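Local coordinates for protein putative enoyl-CoA hydratase (Thermus thermophilus, PDB 1UIY) that probably catalyses the reversible hydration of (2E)-enoyl-CoA to (3S)-3-hydroxyacyl-CoA in fatty acid beta-oxidation, working as a homohexamer built from two trimers, at residues V4-V9 against E39-V44; L29-A34 against M84-R89; K54-G59 against A100-A105; V119-E124 against G173-I178; E124-Y129 against L163-E168. All blocks are in the same frame, centred on the assembly; numbering follows the deposited sequence.

Contact 1 of 5, residues V4-V9 against E39-V44; sequences VEKGHV and EADPGV
Lys-6 starts with CG beside its backbone N and opposite the carbonyl carbon (chi1 -62°) and then runs out extended, while Asp-41 swings CG to the far side from its own N (chi1 -172°); these two torsions lay the lysine chain slantwise over one carboxylate oxygen. The aliphatic part touches first, Lys-6 CD lying 3.4 Å from Asp-41 OD1. The charged end follows with a long salt bridge, Lys-6 NZ to Asp-41 OD1 at 3.6 Å. The other oxygen serves its own chain: Gly-43 N donates to Asp-41 OD2 at 2.9 Å, from above the carboxylate plane, and so closes an Asx turn. Around it Val-44 N bonds back to Asp-41 O at 2.8 Å in a type I beta turn. With an alanine in place of Asp-41, Lys-6 would probably be left without its acidic mate and Gly-43 N without the side-chain acceptor that steadies the turn. Farther along, the backbones meet directly. His-8 CA directs its hydrogen at Gly-43 O, 3.2 Å away, and Val-44 CA does the same to Gly-7 O at 3.6 Å, with both methyls of Val-44 beside that carbonyl. The Gly-7 backbone is one that glycine alone suits, since a CB would jam against the carbonyl O of Lys-6. Val-44 also leans on Ala-10. The contact brings the bend between antiparallel strands 2-5 and 9-14 against the link from helix 25-40 to strand 46-51, at the surface end of the first beta-alpha-beta crossover of the crotonase fold.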
# COMPACT_ATOMS: atom_id res chain seq x y z
N VAL A 4 -12.61 -37.03 -6.74
CA VAL A 4 -13.63 -36.01 -6.55
C VAL A 4 -15.05 -36.52 -6.46
O VAL A 4 -15.56 -37.12 -7.40
CB VAL A 4 -13.57 -34.97 -7.70
CG1 VAL A 4 -14.62 -33.90 -7.48
CG2 VAL A 4 -12.18 -34.37 -7.79
N GLU A 5 -15.70 -36.28 -5.32
CA GLU A 5 -17.08 -36.70 -5.13
C GLU A 5 -17.97 -35.47 -5.33
O GLU A 5 -18.19 -34.70 -4.39
CB GLU A 5 -17.29 -37.26 -3.73
CG GLU A 5 -16.35 -38.38 -3.37
CD GLU A 5 -16.78 -39.11 -2.11
OE1 GLU A 5 -17.12 -38.44 -1.12
OE2 GLU A 5 -16.76 -40.36 -2.12
N LYS A 6 -18.47 -35.30 -6.55
CA LYS A 6 -19.31 -34.15 -6.85
C LYS A 6 -20.52 -34.09 -5.94
O LYS A 6 -20.93 -35.11 -5.37
CB LYS A 6 -19.74 -34.17 -8.32
CG LYS A 6 -18.57 -34.07 -9.30
CD LYS A 6 -19.00 -33.57 -10.66
CE LYS A 6 -17.80 -33.29 -11.56
NZ LYS A 6 -18.19 -32.54 -12.79
N GLY A 7 -21.09 -32.90 -5.80
CA GLY A 7 -22.26 -32.71 -4.95
C GLY A 7 -22.34 -31.24 -4.59
O GLY A 7 -21.40 -30.50 -4.86
N HIS A 8 -23.45 -30.80 -3.99
CA HIS A 8 -23.57 -29.40 -3.61
C HIS A 8 -22.30 -29.02 -2.86
O HIS A 8 -21.74 -27.95 -3.06
CB HIS A 8 -24.80 -29.18 -2.74
CG HIS A 8 -26.06 -28.99 -3.53
ND1 HIS A 8 -26.23 -27.94 -4.41
CD2 HIS A 8 -27.19 -29.73 -3.59
CE1 HIS A 8 -27.41 -28.04 -4.98
NE2 HIS A 8 -28.02 -29.11 -4.51
N VAL A 9 -21.86 -29.93 -2.00
CA VAL A 9 -20.63 -29.76 -1.25
C VAL A 9 -19.70 -30.83 -1.81
O VAL A 9 -19.76 -31.98 -1.39
CB VAL A 9 -20.84 -30.03 0.26
CG1 VAL A 9 -19.49 -30.10 0.95
CG2 VAL A 9 -21.69 -28.94 0.87
N GLU A 39 -15.27 -25.66 -10.32
CA GLU A 39 -15.67 -24.26 -10.35
C GLU A 39 -16.72 -24.07 -11.44
O GLU A 39 -17.55 -23.16 -11.36
CB GLU A 39 -14.49 -23.33 -10.64
CG GLU A 39 -14.75 -21.90 -10.18
CD GLU A 39 -14.05 -20.84 -11.02
OE1 GLU A 39 -12.85 -20.99 -11.32
OE2 GLU A 39 -14.71 -19.85 -11.38
N ALA A 40 -16.65 -24.94 -12.44
CA ALA A 40 -17.56 -24.90 -13.59
C ALA A 40 -18.84 -25.69 -13.40
O ALA A 40 -19.73 -25.64 -14.23
CB ALA A 40 -16.84 -25.40 -14.83
N ASP A 41 -18.94 -26.42 -12.30
CA ASP A 41 -20.14 -27.20 -12.06
C ASP A 41 -21.15 -26.42 -11.22
O ASP A 41 -20.99 -26.27 -10.01
CB ASP A 41 -19.78 -28.52 -11.38
CG ASP A 41 -20.96 -29.46 -11.29
OD1 ASP A 41 -20.74 -30.67 -11.01
OD2 ASP A 41 -22.11 -29.00 -11.48
N PRO A 42 -22.21 -25.91 -11.87
CA PRO A 42 -23.28 -25.12 -11.24
C PRO A 42 -24.00 -25.81 -10.10
O PRO A 42 -24.80 -25.20 -9.39
CB PRO A 42 -24.21 -24.82 -12.42
CG PRO A 42 -24.06 -26.03 -13.26
CD PRO A 42 -22.56 -26.24 -13.26
N GLY A 43 -23.72 -27.10 -9.92
CA GLY A 43 -24.34 -27.84 -8.84
C GLY A 43 -23.49 -27.76 -7.58
O GLY A 43 -24.00 -27.93 -6.47
N VAL A 44 -22.20 -27.51 -7.76
CA VAL A 44 -21.27 -27.41 -6.64
C VAL A 44 -21.29 -26.01 -6.04
O VAL A 44 -21.01 -25.03 -6.73
CB VAL A 44 -19.83 -27.72 -7.08
CG1 VAL A 44 -18.93 -27.76 -5.86
CG2 VAL A 44 -19.79 -29.04 -7.84

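Contact 2 of 5, residues L29-A34 against M84-R89; sequences LSLLQA and MRLFHR
Leu-32 and Leu-86 cross at a slant, each putting forward a single methyl: Leu-32 CD2 meets Leu-86 CD1 at 3.7 Å. That same Leu-32 CD2 also lies against the aliphatic root of Arg-89, 3.8 Å from Arg-89 CG, and so sits between a leucine and an arginine one helical turn apart. Leu-31 approaches the opposing leucine differently, at about a right angle, with Leu-31 CD2 4.1 Å from Leu-86 CD1. Leu-86 CD1 therefore faces two consecutive leucines at once, a position it gains because CG is carried away from the backbone N (chi1 171°). The two segments belong to helices 25-40 and 73-92, which lie in successive beta-alpha-beta crossovers of the crotonase fold, the first between strands 9-14 and 46-51, the second between 46-51 and 97-101. The axes of the two short segments approach to 10.2 Å at an angle of 34°, and no hydrogen bond joins the segments. Arg-89 is bent at its second torsion; only its CB and CG serve the apolar contact, while the guanidinium reaches on to a salt bridge with Glu-39 near the end of the first helix. Leu-86 rests on Ala-28 as well, and Arg-89 on Leu-35, which extends the apolar seam along helix 25-40. On helix 73-92, His-88 hydrogen-bonds through NE2 to Glu-219 of the second subunit, and selenomethionine Met-84 packs on Phe-222 of that subunit.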
# COMPACT_ATOMS: atom_id res chain seq x y z
N LEU A 29 -0.89 -30.19 -9.98
CA LEU A 29 -1.63 -30.08 -11.22
C LEU A 29 -2.97 -30.77 -11.17
O LEU A 29 -3.97 -30.22 -11.62
CB LEU A 29 -0.81 -30.64 -12.37
CG LEU A 29 0.21 -29.66 -12.95
CD1 LEU A 29 1.00 -30.35 -14.04
CD2 LEU A 29 -0.51 -28.44 -13.50
N SER A 30 -3.00 -31.99 -10.64
CA SER A 30 -4.25 -32.72 -10.57
C SER A 30 -5.26 -31.95 -9.73
O SER A 30 -6.45 -31.90 -10.06
CB SER A 30 -4.02 -34.10 -9.95
OG SER A 30 -3.46 -33.99 -8.65
N LEU A 31 -4.77 -31.33 -8.66
CA LEU A 31 -5.63 -30.56 -7.77
C LEU A 31 -6.25 -29.36 -8.50
O LEU A 31 -7.40 -28.98 -8.26
CB LEU A 31 -4.84 -30.10 -6.54
CG LEU A 31 -5.66 -29.55 -5.37
CD1 LEU A 31 -6.85 -30.46 -5.10
CD2 LEU A 31 -4.79 -29.44 -4.13
N LEU A 32 -5.48 -28.76 -9.41
CA LEU A 32 -5.98 -27.62 -10.16
C LEU A 32 -7.11 -28.08 -11.08
O LEU A 32 -8.22 -27.53 -11.04
CB LEU A 32 -4.85 -26.99 -10.99
CG LEU A 32 -3.73 -26.31 -10.19
CD1 LEU A 32 -2.69 -25.76 -11.14
CD2 LEU A 32 -4.30 -25.20 -9.34
N GLN A 33 -6.82 -29.08 -11.90
CA GLN A 33 -7.79 -29.61 -12.84
C GLN A 33 -9.14 -29.81 -12.14
O GLN A 33 -10.19 -29.51 -12.71
CB GLN A 33 -7.29 -30.94 -13.41
CG GLN A 33 -8.03 -31.42 -14.65
CD GLN A 33 -7.92 -30.45 -15.82
OE1 GLN A 33 -8.64 -29.44 -15.88
NE2 GLN A 33 -7.01 -30.74 -16.75
N ALA A 34 -9.10 -30.31 -10.92
CA ALA A 34 -10.33 -30.53 -10.17
C ALA A 34 -11.04 -29.21 -9.90
O ALA A 34 -12.20 -29.03 -10.27
CB ALA A 34 -10.03 -31.22 -8.85
N MSE A 84 3.25 -21.69 -6.56
CA MSE A 84 2.56 -20.49 -6.10
C MSE A 84 1.20 -20.36 -6.78
O MSE A 84 0.24 -19.86 -6.18
CB MSE A 84 3.42 -19.25 -6.35
CG MSE A 84 3.23 -18.62 -7.71
SE MSE A 84 2.32 -16.91 -7.61
CE MSE A 84 0.50 -17.51 -7.80
N ARG A 85 1.12 -20.82 -8.04
CA ARG A 85 -0.14 -20.79 -8.79
C ARG A 85 -1.18 -21.65 -8.10
O ARG A 85 -2.36 -21.41 -8.21
CB ARG A 85 0.04 -21.30 -10.23
CG ARG A 85 0.74 -20.32 -11.18
CD ARG A 85 0.44 -20.64 -12.66
NE ARG A 85 0.97 -21.94 -13.07
CZ ARG A 85 2.18 -22.14 -13.61
NH1 ARG A 85 2.99 -21.10 -13.82
NH2 ARG A 85 2.58 -23.37 -13.90
N LEU A 86 -0.73 -22.68 -7.39
CA LEU A 86 -1.65 -23.56 -6.69
C LEU A 86 -2.20 -22.85 -5.45
O LEU A 86 -3.41 -22.68 -5.31
CB LEU A 86 -0.95 -24.85 -6.27
CG LEU A 86 -1.74 -25.77 -5.35
CD1 LEU A 86 -3.10 -26.14 -5.94
CD2 LEU A 86 -0.92 -27.01 -5.12
N PHE A 87 -1.30 -22.44 -4.56
CA PHE A 87 -1.69 -21.73 -3.35
C PHE A 87 -2.66 -20.62 -3.71
O PHE A 87 -3.76 -20.52 -3.17
CB PHE A 87 -0.46 -21.11 -2.70
CG PHE A 87 0.29 -22.06 -1.82
CD1 PHE A 87 0.27 -21.89 -0.44
CD2 PHE A 87 1.01 -23.12 -2.35
CE1 PHE A 87 0.95 -22.77 0.40
CE2 PHE A 87 1.71 -24.01 -1.53
CZ PHE A 87 1.68 -23.83 -0.15
N HIS A 88 -2.25 -19.77 -4.64
CA HIS A 88 -3.09 -18.66 -5.04
C HIS A 88 -4.45 -19.13 -5.52
O HIS A 88 -5.49 -18.62 -5.08
CB HIS A 88 -2.41 -17.86 -6.13
CG HIS A 88 -3.17 -16.64 -6.55
ND1 HIS A 88 -4.17 -16.68 -7.49
CD2 HIS A 88 -3.07 -15.35 -6.14
CE1 HIS A 88 -4.66 -15.46 -7.65
NE2 HIS A 88 -4.01 -14.64 -6.85
N ARG A 89 -4.46 -20.11 -6.43
CA ARG A 89 -5.72 -20.62 -6.94
C ARG A 89 -6.66 -21.05 -5.82
O ARG A 89 -7.86 -20.82 -5.88
CB ARG A 89 -5.47 -21.80 -7.88
CG ARG A 89 -6.73 -22.47 -8.38
CD ARG A 89 -7.73 -21.48 -8.95
NE ARG A 89 -8.74 -22.17 -9.75
CZ ARG A 89 -9.89 -21.66 -10.15
NH1 ARG A 89 -10.23 -20.41 -9.84
NH2 ARG A 89 -10.72 -22.40 -10.87

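Contact 3 of 5, residues K54-G59 against A100-A105; sequences KAFSAG and AVNGPA
Residues 54-59 lie in the loop after strand 46-51 that, in crotonase-family enzymes, lines the acyl-CoA pocket and lends a backbone N-H to the oxyanion hole; the Ser-57 side chain is about 10 Å from that of Glu-131, the inferred active-site residue. Residues 100-105 hold this loop. Pro-104 O accepts two successive amides, Phe-56 N at 3.0 Å and Ser-57 N at 3.1 Å, the second lying in the carbonyl plane. Asn-102 ND2 donates to Ala-55 O at 2.7 Å, approaching above the carbonyl plane though within its own amide plane, while Asn-102 OD1 takes Gly-51 N. A leucine in place of Asn-102 would probably leave both Ala-55 O and Gly-51 N without these partners and free the loop to shift. Between Asn-102 and Pro-104 in the chain, Gly-103 CA sits 3.3 Å from Lys-54 O, where a CB would collide. Phe-56, its CG anti to N (chi1 174°), brings a ring edge to Ala-100 O, 3.3 Å from CD1, and packs CD2 on Ala-105 CB at 4.1 Å. The paired amides and the Asn-102 side-chain bonds satisfy backbone polar groups in a largely buried interface and probably set the course of the pocket loop.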
# COMPACT_ATOMS: atom_id res chain seq x y z
N LYS A 54 -3.37 -41.62 6.54
CA LYS A 54 -3.18 -41.22 7.92
C LYS A 54 -2.96 -39.73 8.04
O LYS A 54 -3.01 -39.18 9.14
CB LYS A 54 -1.98 -41.94 8.53
CG LYS A 54 -2.10 -43.45 8.63
CD LYS A 54 -1.63 -43.95 10.00
CE LYS A 54 -0.22 -43.47 10.33
NZ LYS A 54 0.12 -43.71 11.77
N ALA A 55 -2.71 -39.07 6.91
CA ALA A 55 -2.45 -37.63 6.94
C ALA A 55 -3.28 -36.82 5.95
O ALA A 55 -4.04 -37.37 5.16
CB ALA A 55 -0.97 -37.38 6.69
N PHE A 56 -3.11 -35.51 6.03
CA PHE A 56 -3.78 -34.58 5.14
C PHE A 56 -2.78 -34.32 4.01
O PHE A 56 -3.09 -34.48 2.83
CB PHE A 56 -4.09 -33.26 5.86
CG PHE A 56 -4.65 -32.19 4.96
CD1 PHE A 56 -6.01 -32.15 4.66
CD2 PHE A 56 -3.81 -31.23 4.39
CE1 PHE A 56 -6.52 -31.18 3.81
CE2 PHE A 56 -4.31 -30.26 3.54
CZ PHE A 56 -5.67 -30.24 3.24
N SER A 57 -1.57 -33.93 4.40
CA SER A 57 -0.49 -33.67 3.46
C SER A 57 0.77 -33.39 4.25
O SER A 57 0.93 -32.32 4.84
CB SER A 57 -0.83 -32.49 2.55
OG SER A 57 0.17 -32.34 1.56
N ALA A 58 1.68 -34.36 4.25
CA ALA A 58 2.93 -34.25 4.98
C ALA A 58 3.83 -35.42 4.65
O ALA A 58 3.79 -36.44 5.32
CB ALA A 58 2.64 -34.24 6.48
N GLY A 59 4.66 -35.28 3.62
CA GLY A 59 5.55 -36.37 3.26
C GLY A 59 6.69 -35.96 2.35
O GLY A 59 6.51 -35.80 1.14
N ALA A 100 -10.26 -30.18 5.42
CA ALA A 100 -10.56 -31.14 6.48
C ALA A 100 -9.26 -31.84 6.83
O ALA A 100 -8.88 -32.84 6.21
CB ALA A 100 -11.61 -32.13 6.00
N VAL A 101 -8.57 -31.29 7.82
CA VAL A 101 -7.29 -31.83 8.28
C VAL A 101 -7.47 -33.11 9.08
O VAL A 101 -7.45 -33.09 10.32
CB VAL A 101 -6.55 -30.78 9.14
CG1 VAL A 101 -5.18 -31.31 9.55
CG2 VAL A 101 -6.40 -29.49 8.35
N ASN A 102 -7.63 -34.22 8.36
CA ASN A 102 -7.81 -35.54 8.97
C ASN A 102 -6.56 -35.95 9.72
O ASN A 102 -6.63 -36.44 10.85
CB ASN A 102 -8.11 -36.57 7.88
CG ASN A 102 -7.07 -36.57 6.78
OD1 ASN A 102 -6.98 -35.63 6.00
ND2 ASN A 102 -6.26 -37.62 6.73
N GLY A 103 -5.40 -35.75 9.11
CA GLY A 103 -4.16 -36.12 9.76
C GLY A 103 -3.13 -35.01 9.71
O GLY A 103 -3.48 -33.84 9.54
N PRO A 104 -1.85 -35.35 9.86
CA PRO A 104 -0.76 -34.37 9.84
C PRO A 104 -0.69 -33.54 8.56
O PRO A 104 -0.97 -34.03 7.47
CB PRO A 104 0.48 -35.24 10.03
CG PRO A 104 -0.03 -36.37 10.86
CD PRO A 104 -1.34 -36.69 10.20
N ALA A 105 -0.30 -32.28 8.72
CA ALA A 105 -0.13 -31.35 7.61
C ALA A 105 1.17 -30.62 7.92
O ALA A 105 1.23 -29.80 8.84
CB ALA A 105 -1.30 -30.36 7.54

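Contact 4 of 5, residues V119-E124 against G173-I178; sequences VVMDEE and GLVNRI
Val-119 O receives two amides in its carbonyl plane, Asn-176 N at 2.9 Å and Arg-177 N at 3.3 Å, the latter bond nearly straight. Two residues on, the backbone N of Met-121, a selenomethionine, donates to Arg-177 O at 3.0 Å, continuing the parallel ladder. Asn-176 adds a side-chain bond: with CG beside its own backbone N (chi1 -61°), OD1 takes Val-119 N at 3.1 Å, so this one asparagine engages both the N-H and the C=O of Val-119. Its ND2 is held by Lys-152 O of the third subunit, which fixes the amide from its other end. The apolar contacts lie beside these bonds. Val-119 and Val-175 cross obliquely, CG1 to CG1, and Met-121 CB lies 4.0 Å from Val-175 CG1. Farther out, Ile-178 CG2 rests on Glu-123 CA at 3.7 Å. The Arg-177 guanidinium turns from the strand pair to a salt bridge with Asp-156 of the third subunit. Strand 177-179 is one of the two edge strands of this chain's main sheet and lies beside strand 118-122; helix 184-197 covers the face bearing Val-120 and Arg-177, and helix 166-172 the one bearing Met-121 and Ile-178.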
# COMPACT_ATOMS: atom_id res chain seq x y z
N VAL A 119 -10.95 -24.09 8.14
CA VAL A 119 -10.24 -25.32 8.42
C VAL A 119 -10.82 -26.08 9.60
O VAL A 119 -11.06 -25.50 10.66
CB VAL A 119 -8.74 -25.05 8.76
CG1 VAL A 119 -8.03 -26.36 9.02
CG2 VAL A 119 -8.07 -24.28 7.63
N VAL A 120 -11.04 -27.37 9.40
CA VAL A 120 -11.54 -28.22 10.47
C VAL A 120 -10.44 -29.25 10.65
O VAL A 120 -10.11 -29.99 9.72
CB VAL A 120 -12.85 -28.93 10.10
CG1 VAL A 120 -13.34 -29.73 11.28
CG2 VAL A 120 -13.89 -27.90 9.69
N MSE A 121 -9.86 -29.28 11.84
CA MSE A 121 -8.75 -30.19 12.13
C MSE A 121 -9.11 -31.33 13.09
O MSE A 121 -9.88 -31.16 14.04
CB MSE A 121 -7.58 -29.37 12.68
CG MSE A 121 -6.35 -30.17 13.02
SE MSE A 121 -4.88 -29.06 13.63
CE MSE A 121 -3.61 -29.51 12.26
N ASP A 122 -8.54 -32.50 12.80
CA ASP A 122 -8.74 -33.69 13.62
C ASP A 122 -8.14 -33.42 14.99
O ASP A 122 -7.01 -32.96 15.10
CB ASP A 122 -8.04 -34.89 12.97
CG ASP A 122 -8.34 -36.21 13.68
OD1 ASP A 122 -9.48 -36.72 13.56
OD2 ASP A 122 -7.42 -36.74 14.34
N GLU A 123 -8.90 -33.71 16.04
CA GLU A 123 -8.46 -33.50 17.40
C GLU A 123 -7.11 -34.12 17.70
O GLU A 123 -6.49 -33.81 18.71
CB GLU A 123 -9.51 -34.05 18.36
CG GLU A 123 -9.11 -34.11 19.82
CD GLU A 123 -10.23 -34.62 20.70
OE1 GLU A 123 -11.24 -33.90 20.86
OE2 GLU A 123 -10.12 -35.76 21.22
N GLU A 124 -6.65 -34.99 16.81
CA GLU A 124 -5.37 -35.67 17.00
C GLU A 124 -4.34 -35.31 15.93
O GLU A 124 -3.22 -35.84 15.94
CB GLU A 124 -5.56 -37.19 17.01
CG GLU A 124 -6.54 -37.69 18.05
CD GLU A 124 -6.37 -39.17 18.34
OE1 GLU A 124 -7.18 -39.73 19.11
OE2 GLU A 124 -5.42 -39.78 17.79
N GLY A 173 -5.58 -19.21 15.68
CA GLY A 173 -6.32 -18.75 14.53
C GLY A 173 -5.90 -19.43 13.25
O GLY A 173 -6.10 -18.90 12.16
N LEU A 174 -5.32 -20.62 13.38
CA LEU A 174 -4.90 -21.39 12.22
C LEU A 174 -6.05 -22.25 11.75
O LEU A 174 -6.18 -22.54 10.57
CB LEU A 174 -3.69 -22.27 12.56
CG LEU A 174 -2.36 -21.58 12.85
CD1 LEU A 174 -1.36 -22.59 13.40
CD2 LEU A 174 -1.82 -20.95 11.57
N VAL A 175 -6.91 -22.66 12.68
CA VAL A 175 -8.07 -23.48 12.32
C VAL A 175 -9.34 -22.95 12.97
O VAL A 175 -9.28 -22.37 14.06
CB VAL A 175 -7.86 -24.96 12.74
CG1 VAL A 175 -6.69 -25.54 11.97
CG2 VAL A 175 -7.60 -25.05 14.24
N ASN A 176 -10.48 -23.15 12.33
CA ASN A 176 -11.73 -22.65 12.88
C ASN A 176 -12.36 -23.59 13.89
O ASN A 176 -12.81 -23.16 14.95
CB ASN A 176 -12.75 -22.37 11.77
CG ASN A 176 -12.27 -21.31 10.79
OD1 ASN A 176 -11.48 -21.59 9.88
ND2 ASN A 176 -12.74 -20.09 10.98
N ARG A 177 -12.40 -24.88 13.56
CA ARG A 177 -13.00 -25.89 14.44
C ARG A 177 -12.18 -27.15 14.62
O ARG A 177 -11.34 -27.49 13.78
CB ARG A 177 -14.38 -26.30 13.92
CG ARG A 177 -15.52 -25.51 14.52
CD ARG A 177 -16.14 -24.56 13.52
NE ARG A 177 -16.33 -23.24 14.11
CZ ARG A 177 -17.07 -22.28 13.57
NH1 ARG A 177 -17.71 -22.48 12.42
NH2 ARG A 177 -17.17 -21.11 14.18
N ILE A 178 -12.43 -27.84 15.73
CA ILE A 178 -11.74 -29.09 16.04
C ILE A 178 -12.77 -30.21 16.16
O ILE A 178 -13.65 -30.16 17.02
CB ILE A 178 -11.00 -29.01 17.38
CG1 ILE A 178 -9.99 -27.86 17.35
CG2 ILE A 178 -10.31 -30.32 17.64
CD1 ILE A 178 -9.30 -27.65 18.67

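Contact 5 of 5, residues E124-Y129 against L163-E168; sequences EARLGY and LVEARE
Ala-125 O comes within 3.8 Å of Ala-166 N as the chain enters the small second sheet of the crotonase fold, in which strand 126-128 lies between strands 105-106 and 163-165. Its pairing with 163-165 is antiparallel. Arg-126 stands opposite Glu-165 in a non-hydrogen-bonded pair, and their side chains leave the same face. The arginine begins with CG beside its backbone N (chi1 -79°) and bends at the second torsion, which takes the chain across Leu-163 at about a right angle, Arg-126 CD lying 3.8 Å from Leu-163 CB. Its guanidinium lies against the Glu-165 carboxylate as an apparent salt bridge, the flat groups turned 54° apart and the glutamate CG over one guanidinium face; NH2 is placed too close to the carboxylate for the details of this pairing to be trusted. Leu-127 carries the ladder: Leu-127 N donates to Val-164 O at 3.1 Å, and Val-164 N returns a bond to Leu-127 O at 2.6 Å, nearly along the C=O axis. On the opposite face from the ion pair, Leu-127 CB meets Val-164 CG2 at 4.2 Å, and both side chains also touch Leu-174. Gly-128, three residues before Glu-131, the inferred active-site residue at the start of helix 131-134, bonds through its backbone to strand 105-106. A CB on it would strike Leu-163, whose CD2 methyl rests 3.4 Å from Gly-128 CA.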
# COMPACT_ATOMS: atom_id res chain seq x y z
N GLU A 124 -6.65 -34.99 16.81
CA GLU A 124 -5.37 -35.67 17.00
C GLU A 124 -4.34 -35.31 15.93
O GLU A 124 -3.22 -35.84 15.94
CB GLU A 124 -5.56 -37.19 17.01
CG GLU A 124 -6.54 -37.69 18.05
CD GLU A 124 -6.37 -39.17 18.34
OE1 GLU A 124 -7.18 -39.73 19.11
OE2 GLU A 124 -5.42 -39.78 17.79
N ALA A 125 -4.71 -34.42 15.03
CA ALA A 125 -3.81 -34.03 13.96
C ALA A 125 -2.77 -33.03 14.41
O ALA A 125 -2.88 -32.44 15.48
CB ALA A 125 -4.61 -33.47 12.80
N ARG A 126 -1.74 -32.86 13.58
CA ARG A 126 -0.68 -31.90 13.84
C ARG A 126 -0.49 -31.02 12.60
O ARG A 126 -0.85 -31.40 11.48
CB ARG A 126 0.63 -32.61 14.20
CG ARG A 126 0.67 -33.08 15.64
CD ARG A 126 2.01 -32.75 16.28
NE ARG A 126 1.99 -32.92 17.73
CZ ARG A 126 2.97 -32.51 18.54
NH1 ARG A 126 4.05 -31.92 18.04
NH2 ARG A 126 2.87 -32.69 19.85
N LEU A 127 0.09 -29.84 12.81
CA LEU A 127 0.31 -28.89 11.74
C LEU A 127 1.61 -28.15 12.01
O LEU A 127 1.90 -27.82 13.16
CB LEU A 127 -0.85 -27.90 11.69
CG LEU A 127 -0.90 -26.80 10.64
CD1 LEU A 127 -1.13 -27.42 9.27
CD2 LEU A 127 -2.01 -25.84 10.99
N GLY A 128 2.39 -27.89 10.97
CA GLY A 128 3.64 -27.18 11.17
C GLY A 128 4.39 -26.85 9.90
O GLY A 128 4.34 -27.58 8.91
N TYR A 129 5.11 -25.73 9.94
CA TYR A 129 5.89 -25.28 8.81
C TYR A 129 7.36 -25.50 9.16
O TYR A 129 7.98 -24.68 9.83
CB TYR A 129 5.59 -23.81 8.53
CG TYR A 129 4.09 -23.56 8.46
CD1 TYR A 129 3.36 -23.25 9.60
CD2 TYR A 129 3.41 -23.72 7.25
CE1 TYR A 129 1.97 -23.10 9.55
CE2 TYR A 129 2.02 -23.57 7.19
CZ TYR A 129 1.30 -23.27 8.34
OH TYR A 129 -0.07 -23.17 8.29
N LEU A 163 5.65 -28.27 15.37
CA LEU A 163 4.34 -28.70 14.93
C LEU A 163 3.38 -28.41 16.07
O LEU A 163 3.61 -28.81 17.21
CB LEU A 163 4.35 -30.21 14.60
CG LEU A 163 5.34 -30.73 13.54
CD1 LEU A 163 5.07 -32.19 13.26
CD2 LEU A 163 5.20 -29.96 12.24
N VAL A 164 2.31 -27.69 15.77
CA VAL A 164 1.35 -27.38 16.81
C VAL A 164 0.26 -28.43 16.80
O VAL A 164 0.14 -29.20 15.85
CB VAL A 164 0.74 -25.96 16.61
CG1 VAL A 164 1.79 -24.91 16.91
CG2 VAL A 164 0.25 -25.80 15.19
N GLU A 165 -0.53 -28.47 17.87
CA GLU A 165 -1.61 -29.43 17.98
C GLU A 165 -2.96 -28.72 17.98
O GLU A 165 -3.05 -27.53 18.32
CB GLU A 165 -1.42 -30.27 19.25
CG GLU A 165 0.03 -30.76 19.41
CD GLU A 165 0.18 -31.94 20.37
OE1 GLU A 165 -0.16 -33.08 19.97
OE2 GLU A 165 0.65 -31.73 21.51
N ALA A 166 -4.00 -29.44 17.58
CA ALA A 166 -5.36 -28.91 17.49
C ALA A 166 -5.73 -27.85 18.51
O ALA A 166 -6.34 -26.84 18.17
CB ALA A 166 -6.36 -30.06 17.55
N ARG A 167 -5.38 -28.08 19.77
CA ARG A 167 -5.73 -27.11 20.80
C ARG A 167 -5.08 -25.74 20.55
O ARG A 167 -5.76 -24.72 20.61
CB ARG A 167 -5.32 -27.65 22.18
CG ARG A 167 -5.92 -26.87 23.36
CD ARG A 167 -5.43 -27.37 24.72
NE ARG A 167 -5.78 -28.77 25.00
CZ ARG A 167 -4.98 -29.82 24.80
NH1 ARG A 167 -3.75 -29.64 24.32
NH2 ARG A 167 -5.41 -31.04 25.09
N GLU A 168 -3.78 -25.74 20.25
CA GLU A 168 -3.06 -24.49 20.00
C GLU A 168 -3.42 -23.89 18.65
O GLU A 168 -3.60 -22.68 18.52
CB GLU A 168 -1.54 -24.71 20.09
CG GLU A 168 -0.73 -23.41 20.10
CD GLU A 168 0.76 -23.62 20.35
OE1 GLU A 168 1.48 -22.61 20.54
OE2 GLU A 168 1.22 -24.78 20.36

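Contacts 3, 4 and 5 are buried, contact 2 is partly so and contact 1 lies at the surface. Contacts 1 and 2 share helix 25-40 and also touch where Val-4 packs on Ala-34, yet one relies on turn geometry and a long ion pair, the other on leucine methyls. Contacts 3 and 4 use neighbouring strands of the main sheet, 97-101 and 118-122, whereas contact 5 belongs to the small sheet and is linked to contact 3 through Ala-105. Selenomethionine Met-121 of contact 4 packs on Leu-127 of contact 5. Backbone hydrogen bonds cross contacts 3 to 5, joined by an asparagine side chain in 3 and 4 and a charged pair in 5; contacts 1 and 2 have no clear one between segments.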